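Local coordinates for extracellular solute-binding protein, family 1 (Bifidobacterium longum subsp. infantis, PDB 6FTH) that probably captures human milk oligosaccharides outside the cell as the solute-binding component of an ABC transporter, at residues G382-T387 with W412-V417; K146-T151 with K420-G425; P114-F119 with L359-K364. All blocks are in the same frame, centred on the assembly; numbering follows the deposited sequence.

Interaction 1: residues G382-T387 with W412-V417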
# COMPACT_ATOMS: atom_id res chain seq x y z
N GLY A 382 15.68 -26.63 3.95
CA GLY A 382 17.01 -26.51 3.39
C GLY A 382 16.99 -25.84 2.03
O GLY A 382 15.95 -25.66 1.39
N ASN A 383 18.18 -25.45 1.59
CA ASN A 383 18.39 -24.82 0.28
C ASN A 383 17.52 -23.57 0.08
O ASN A 383 17.10 -23.25 -1.03
CB ASN A 383 18.25 -25.84 -0.85
CG ASN A 383 19.50 -26.73 -0.95
OD1 ASN A 383 20.33 -26.78 -0.03
ND2 ASN A 383 19.62 -27.44 -2.05
N ARG A 384 17.34 -22.83 1.17
CA ARG A 384 16.61 -21.56 1.17
C ARG A 384 15.15 -21.73 0.76
O ARG A 384 14.51 -20.79 0.30
CB ARG A 384 17.29 -20.50 0.29
CG ARG A 384 18.79 -20.40 0.54
CD ARG A 384 19.41 -19.19 -0.14
NE ARG A 384 19.17 -17.98 0.64
CZ ARG A 384 19.42 -16.76 0.20
NH1 ARG A 384 19.91 -16.58 -1.02
NH2 ARG A 384 19.17 -15.71 0.97
N HIS A 385 14.60 -22.93 0.97
CA HIS A 385 13.20 -23.23 0.69
C HIS A 385 12.46 -23.45 2.00
O HIS A 385 12.98 -24.09 2.93
CB HIS A 385 13.07 -24.48 -0.19
CG HIS A 385 11.68 -24.72 -0.68
ND1 HIS A 385 10.69 -25.26 0.12
CD2 HIS A 385 11.08 -24.45 -1.87
CE1 HIS A 385 9.56 -25.33 -0.56
NE2 HIS A 385 9.77 -24.84 -1.77
N TYR A 386 11.25 -22.90 2.08
CA TYR A 386 10.42 -22.96 3.28
C TYR A 386 9.02 -23.34 2.86
O TYR A 386 8.55 -22.91 1.81
CB TYR A 386 10.41 -21.62 4.01
CG TYR A 386 11.80 -21.22 4.43
CD1 TYR A 386 12.34 -21.64 5.63
CD2 TYR A 386 12.60 -20.47 3.57
CE1 TYR A 386 13.62 -21.31 5.98
CE2 TYR A 386 13.89 -20.12 3.92
CZ TYR A 386 14.40 -20.55 5.13
OH TYR A 386 15.68 -20.24 5.53
N THR A 387 8.34 -24.14 3.69
CA THR A 387 6.97 -24.56 3.43
C THR A 387 6.07 -24.18 4.60
O THR A 387 6.35 -24.52 5.75
CB THR A 387 6.89 -26.07 3.19
OG1 THR A 387 7.72 -26.41 2.07
CG2 THR A 387 5.45 -26.49 2.92
N TRP A 412 13.89 -8.82 5.86
CA TRP A 412 13.79 -8.87 4.41
C TRP A 412 13.80 -10.31 3.93
O TRP A 412 14.50 -11.16 4.52
CB TRP A 412 14.88 -8.06 3.70
CG TRP A 412 16.28 -8.60 3.76
CD1 TRP A 412 17.05 -8.78 4.88
CD2 TRP A 412 17.10 -8.98 2.64
NE1 TRP A 412 18.29 -9.29 4.52
CE2 TRP A 412 18.34 -9.41 3.16
CE3 TRP A 412 16.90 -9.00 1.26
CZ2 TRP A 412 19.37 -9.83 2.34
CZ3 TRP A 412 17.92 -9.44 0.44
CH2 TRP A 412 19.15 -9.84 0.99
N ILE A 413 13.03 -10.58 2.89
CA ILE A 413 12.99 -11.88 2.23
C ILE A 413 13.82 -11.78 0.97
O ILE A 413 13.39 -11.13 -0.01
CB ILE A 413 11.55 -12.34 1.91
CG1 ILE A 413 10.64 -12.30 3.15
CG2 ILE A 413 11.58 -13.74 1.30
CD1 ILE A 413 11.05 -13.18 4.30
N PRO A 414 15.03 -12.36 0.92
CA PRO A 414 15.87 -12.27 -0.29
C PRO A 414 15.24 -13.02 -1.45
O PRO A 414 14.51 -14.00 -1.28
CB PRO A 414 17.18 -12.94 0.14
CG PRO A 414 17.19 -12.90 1.65
CD PRO A 414 15.74 -13.06 2.02
N ASP A 415 15.56 -12.57 -2.68
CA ASP A 415 15.03 -13.22 -3.87
C ASP A 415 15.47 -14.69 -4.00
O ASP A 415 14.77 -15.50 -4.64
CB ASP A 415 15.46 -12.46 -5.12
CG ASP A 415 14.71 -11.17 -5.33
OD1 ASP A 415 13.87 -10.75 -4.48
OD2 ASP A 415 14.98 -10.52 -6.38
N GLY A 416 16.61 -15.05 -3.40
CA GLY A 416 17.07 -16.44 -3.42
C GLY A 416 16.27 -17.39 -2.53
O GLY A 416 16.47 -18.61 -2.62
N VAL A 417 15.37 -16.87 -1.70
CA VAL A 417 14.51 -17.68 -0.84
C VAL A 417 13.23 -17.99 -1.60
O VAL A 417 12.66 -17.12 -2.26
CB VAL A 417 14.19 -16.89 0.44
CG1 VAL A 417 12.99 -17.51 1.22
CG2 VAL A 417 15.43 -16.82 1.31
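A first torsion that sets CG of R384 beside the backbone N (chi1 -47°), followed by a bend at chi3 (79°), carries the guanidinium of R384 across the loop that holds P414, G416 and V417. The contact pairs two turns: a type I' turn, G382 to H385, forms the hairpin between strands 378-382 and 385-388, and a type I turn, P414 to V417, leads into strand 418-420 of the same three-stranded sheet. One face of the guanidinium lies against the peptide linking G416 to V417, and NH1 of R384 comes within 3.7 Å of CA of G416. No hydrogen bond crosses the contact. The charge is met elsewhere, by a salt bridge from NE of R384 to E363, whose other carboxylate oxygen holds the hydroxyl of Y386; this acid thus ties the tip of the hairpin to helix 363-371. V417 fills the angle between the two hairpin side chains. Its CG2 lies 3.9 Å from NH2 of R384, while CG1 meets the ring edge of Y386, 3.8 Å from CD2. The backbones also approach directly: CA of V417 lies 3.3 Å from the carbonyl O of R384 and points a C-H at it.

Interaction 2: residues K146-T151 with K420-G425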
# COMPACT_ATOMS: atom_id res chain seq x y z
N LYS A 146 9.83 -10.84 -3.40
CA LYS A 146 9.53 -10.60 -4.81
C LYS A 146 8.09 -10.95 -5.21
O LYS A 146 7.62 -10.47 -6.24
CB LYS A 146 10.54 -11.32 -5.69
CG LYS A 146 10.50 -12.85 -5.57
CD LYS A 146 11.60 -13.52 -6.41
CE LYS A 146 11.53 -15.03 -6.40
NZ LYS A 146 11.89 -15.66 -5.12
N SER A 147 7.37 -11.76 -4.45
CA SER A 147 5.97 -11.95 -4.81
C SER A 147 5.14 -10.70 -4.63
O SER A 147 4.01 -10.65 -5.14
CB SER A 147 5.32 -13.08 -4.01
OG SER A 147 5.77 -14.34 -4.49
N TYR A 148 5.65 -9.71 -3.90
CA TYR A 148 4.95 -8.48 -3.57
C TYR A 148 5.51 -7.27 -4.31
O TYR A 148 5.17 -6.13 -3.96
CB TYR A 148 4.96 -8.27 -2.06
CG TYR A 148 4.34 -9.37 -1.25
CD1 TYR A 148 2.99 -9.33 -0.93
CD2 TYR A 148 5.11 -10.42 -0.76
CE1 TYR A 148 2.41 -10.32 -0.14
CE2 TYR A 148 4.55 -11.40 0.01
CZ TYR A 148 3.19 -11.34 0.31
OH TYR A 148 2.59 -12.30 1.10
N SER A 149 6.33 -7.48 -5.33
CA SER A 149 6.92 -6.35 -6.03
C SER A 149 5.94 -5.60 -6.91
O SER A 149 6.24 -4.45 -7.28
CB SER A 149 8.09 -6.80 -6.89
OG SER A 149 7.69 -7.77 -7.84
N GLY A 150 4.80 -6.20 -7.27
CA GLY A 150 3.77 -5.53 -8.06
C GLY A 150 2.88 -4.65 -7.20
O GLY A 150 3.08 -4.51 -6.00
N THR A 151 1.88 -4.06 -7.86
CA THR A 151 0.97 -3.16 -7.16
C THR A 151 -0.03 -3.91 -6.28
O THR A 151 -0.35 -5.08 -6.49
CB THR A 151 0.28 -2.19 -8.12
OG1 THR A 151 -0.58 -1.35 -7.34
CG2 THR A 151 -0.52 -2.92 -9.18
N LYS A 420 6.88 -21.84 -0.18
CA LYS A 420 5.68 -22.52 -0.62
C LYS A 420 4.62 -22.34 0.44
O LYS A 420 4.87 -22.58 1.63
CB LYS A 420 5.98 -24.00 -0.83
CG LYS A 420 4.77 -24.83 -1.14
CD LYS A 420 5.24 -26.27 -1.32
CE LYS A 420 4.15 -27.29 -1.46
NZ LYS A 420 4.85 -28.62 -1.54
N GLY A 421 3.45 -21.86 0.04
CA GLY A 421 2.33 -21.74 0.93
C GLY A 421 2.10 -20.38 1.56
O GLY A 421 1.37 -20.30 2.55
N ASP A 422 2.72 -19.32 1.05
CA ASP A 422 2.35 -17.95 1.41
C ASP A 422 1.22 -17.62 0.47
O ASP A 422 1.42 -17.11 -0.63
CB ASP A 422 3.50 -16.97 1.25
CG ASP A 422 3.06 -15.55 1.44
OD1 ASP A 422 1.90 -15.31 1.85
OD2 ASP A 422 3.90 -14.64 1.23
N VAL A 423 0.01 -17.97 0.89
CA VAL A 423 -1.14 -17.90 -0.00
C VAL A 423 -1.45 -16.45 -0.40
O VAL A 423 -1.86 -16.18 -1.54
CB VAL A 423 -2.34 -18.58 0.68
CG1 VAL A 423 -3.62 -18.36 -0.05
CG2 VAL A 423 -2.05 -20.09 0.82
N ASP A 424 -1.26 -15.51 0.53
CA ASP A 424 -1.49 -14.11 0.19
C ASP A 424 -0.53 -13.66 -0.91
O ASP A 424 -0.93 -13.03 -1.89
CB ASP A 424 -1.40 -13.22 1.43
CG ASP A 424 -1.94 -11.81 1.18
OD1 ASP A 424 -2.99 -11.69 0.49
OD2 ASP A 424 -1.32 -10.83 1.65
N GLY A 425 0.76 -13.99 -0.77
CA GLY A 425 1.71 -13.65 -1.82
C GLY A 425 1.41 -14.32 -3.15
O GLY A 425 1.51 -13.69 -4.21
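Y148 and G425 bury the most surface here, and their meeting illustrates how an aromatic residue can pack against the first turn of a helix. From the loop between strands 140-143 and 154-158, the phenol of Y148 reaches the start of helix 423-432. CZ of Y148 rests 3.5 Å from CA of G425, which has no side chain to hold the ring off. CB of S147 packs 3.9 Å from the carbonyl O of G425.

The polar end of the ring belongs to D422, the N-cap residue. OH of Y148 donates to OD2 of D422 at 2.7 Å, arriving on the syn side and only 15° out of the carboxylate plane. With CG anti to the backbone N (chi1 172°), the same carboxylate turns OD1 of D422 to the helix, where it accepts from N of G425 at 3.1 Å. That N-H is nearly straight on its acceptor but comes from well above the carboxylate plane. F370 of helix 363-371 packs on both Y148 and D422. The two bonds use different oxygens, so the cap and the phenol do not compete; together with the helix N-terminus, they would be expected to stabilise the negative charge of D422.

Interaction 3: residues P114-F119 with L359-K364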
# COMPACT_ATOMS: atom_id res chain seq x y z
N PRO A 114 25.90 -6.35 8.72
CA PRO A 114 26.18 -6.93 7.40
C PRO A 114 24.95 -7.51 6.70
O PRO A 114 24.88 -7.47 5.47
CB PRO A 114 27.26 -7.99 7.69
CG PRO A 114 27.19 -8.22 9.16
CD PRO A 114 26.77 -6.91 9.77
N ASN A 115 23.96 -8.02 7.44
CA ASN A 115 22.79 -8.58 6.78
C ASN A 115 21.93 -7.46 6.18
O ASN A 115 21.23 -7.68 5.19
CB ASN A 115 21.96 -9.42 7.75
CG ASN A 115 22.70 -10.66 8.24
OD1 ASN A 115 23.47 -11.27 7.50
ND2 ASN A 115 22.48 -11.03 9.48
N VAL A 116 21.97 -6.28 6.80
CA VAL A 116 21.30 -5.10 6.25
C VAL A 116 22.06 -4.59 5.04
O VAL A 116 21.46 -4.18 4.05
CB VAL A 116 21.19 -4.00 7.32
CG1 VAL A 116 20.57 -2.73 6.74
CG2 VAL A 116 20.38 -4.48 8.54
N LYS A 117 23.39 -4.60 5.09
CA LYS A 117 24.16 -4.24 3.90
C LYS A 117 23.81 -5.16 2.73
O LYS A 117 23.72 -4.72 1.58
CB LYS A 117 25.66 -4.32 4.18
CG LYS A 117 26.21 -3.15 4.95
CD LYS A 117 27.72 -3.04 4.78
CE LYS A 117 28.46 -4.20 5.39
NZ LYS A 117 29.94 -3.91 5.34
N GLN A 118 23.64 -6.45 3.00
CA GLN A 118 23.30 -7.39 1.94
C GLN A 118 21.91 -7.09 1.39
O GLN A 118 21.68 -7.12 0.17
CB GLN A 118 23.39 -8.82 2.47
CG GLN A 118 23.22 -9.85 1.41
CD GLN A 118 24.40 -9.91 0.49
OE1 GLN A 118 25.51 -9.54 0.87
NE2 GLN A 118 24.17 -10.35 -0.73
N PHE A 119 20.96 -6.80 2.29
CA PHE A 119 19.64 -6.34 1.86
C PHE A 119 19.77 -5.19 0.87
O PHE A 119 19.21 -5.23 -0.23
CB PHE A 119 18.86 -5.95 3.13
CG PHE A 119 17.45 -5.38 2.92
CD1 PHE A 119 16.73 -5.55 1.76
CD2 PHE A 119 16.88 -4.65 3.95
CE1 PHE A 119 15.45 -5.00 1.63
CE2 PHE A 119 15.60 -4.13 3.84
CZ PHE A 119 14.90 -4.30 2.67
N LEU A 359 20.57 -9.36 13.31
CA LEU A 359 19.94 -10.68 13.42
C LEU A 359 18.51 -10.67 12.87
O LEU A 359 18.10 -11.62 12.19
CB LEU A 359 19.98 -11.16 14.87
CG LEU A 359 21.38 -11.46 15.40
CD1 LEU A 359 21.31 -11.80 16.88
CD2 LEU A 359 22.01 -12.63 14.63
N LEU A 360 17.74 -9.60 13.15
CA LEU A 360 16.40 -9.47 12.58
C LEU A 360 16.43 -9.62 11.07
O LEU A 360 15.53 -10.24 10.50
CB LEU A 360 15.76 -8.13 12.96
CG LEU A 360 15.26 -8.03 14.40
CD1 LEU A 360 14.98 -6.57 14.74
CD2 LEU A 360 14.03 -8.87 14.66
N TYR A 361 17.46 -9.05 10.43
CA TYR A 361 17.60 -9.04 8.98
C TYR A 361 18.34 -10.25 8.43
O TYR A 361 18.56 -10.35 7.21
CB TYR A 361 18.23 -7.70 8.54
CG TYR A 361 17.18 -6.58 8.60
CD1 TYR A 361 16.78 -6.04 9.82
CD2 TYR A 361 16.54 -6.14 7.46
CE1 TYR A 361 15.79 -5.07 9.89
CE2 TYR A 361 15.55 -5.16 7.52
CZ TYR A 361 15.18 -4.64 8.72
OH TYR A 361 14.19 -3.68 8.81
N SER A 362 18.70 -11.20 9.29
CA SER A 362 19.20 -12.46 8.78
C SER A 362 18.04 -13.28 8.25
O SER A 362 16.89 -13.10 8.64
CB SER A 362 19.89 -13.26 9.90
OG SER A 362 18.96 -13.79 10.82
N GLU A 363 18.36 -14.25 7.38
CA GLU A 363 17.31 -15.10 6.83
C GLU A 363 16.57 -15.86 7.93
O GLU A 363 15.33 -15.93 7.92
CB GLU A 363 17.91 -16.04 5.79
CG GLU A 363 16.91 -16.94 5.08
CD GLU A 363 17.56 -17.80 4.01
OE1 GLU A 363 18.49 -17.27 3.36
OE2 GLU A 363 17.14 -18.97 3.82
N LYS A 364 17.33 -16.38 8.90
CA LYS A 364 16.77 -17.10 10.05
C LYS A 364 15.62 -16.33 10.71
O LYS A 364 14.54 -16.89 10.93
CB LYS A 364 17.89 -17.34 11.06
CG LYS A 364 17.50 -18.07 12.33
CD LYS A 364 18.69 -18.22 13.31
CE LYS A 364 19.79 -19.13 12.79
NZ LYS A 364 20.86 -19.35 13.83
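Y361 and S362, in the short break between helices 350-360 and 363-371, meet N115, V116 and F119 on one side of helix 114-122. L359, at the end of the earlier helix, anchors the bend through its carbonyl O, which accepts from both the backbone N and the side chain of S362. Y361 supplies most of the surface this segment buries. The CG2 branch of V116 fits against the root of the Y361 ring, 3.8 Å from CG of Y361. Farther out, F119 and Y361 meet at their borders, neither ring over the other's face, with planes 24° apart and CD2 of F119 3.8 Å from CD2 of Y361. The chi1 of F119, 177°, sets its CG anti to the backbone N and carries the ring alongside that of Y361. The carbonyl O of Y361 lies 3.6 Å from CB of N115, and the hydroxyl of Y361 hydrogen-bonds to the backbone O of P141. S362 comes next, its CB 3.4 Å from ND2 of N115. With chi1 at 73°, OG of S362 sits between backbone N and carbonyl carbon and bonds to O of L359 at 2.7 Å, using a lone pair in the plane of the carbonyl; it also caps helix 363-371. Around the aromatic pair, L140 of strand 140-143 touches both V116 and Y361, P141 and S143 pack on F119, and W412 stacks on F119; on the preceding helix, L359 and L360 touch helix 47-56.

The three contacts lie on the same side of the chain's centre. Interactions 1 and 3 have centres about 13 Å apart and meet directly, bridged by E363 and W412. Interaction 2 is also about 13 Å from interaction 1, centre to centre, and is joined to it through the backbone hydrogen bond between Y386 and K420 and through K146, which reaches O of D415. Interactions 2 and 3 lie about 20 Å apart centre to centre and do not touch, although helix 363-371 borders both. Along the chain, 114-119 and 146-151 precede 359-364 and 420-425, with interaction 1 between the last two. Sequence-distant segments thus gather around the three-stranded sheet and helix 363-371.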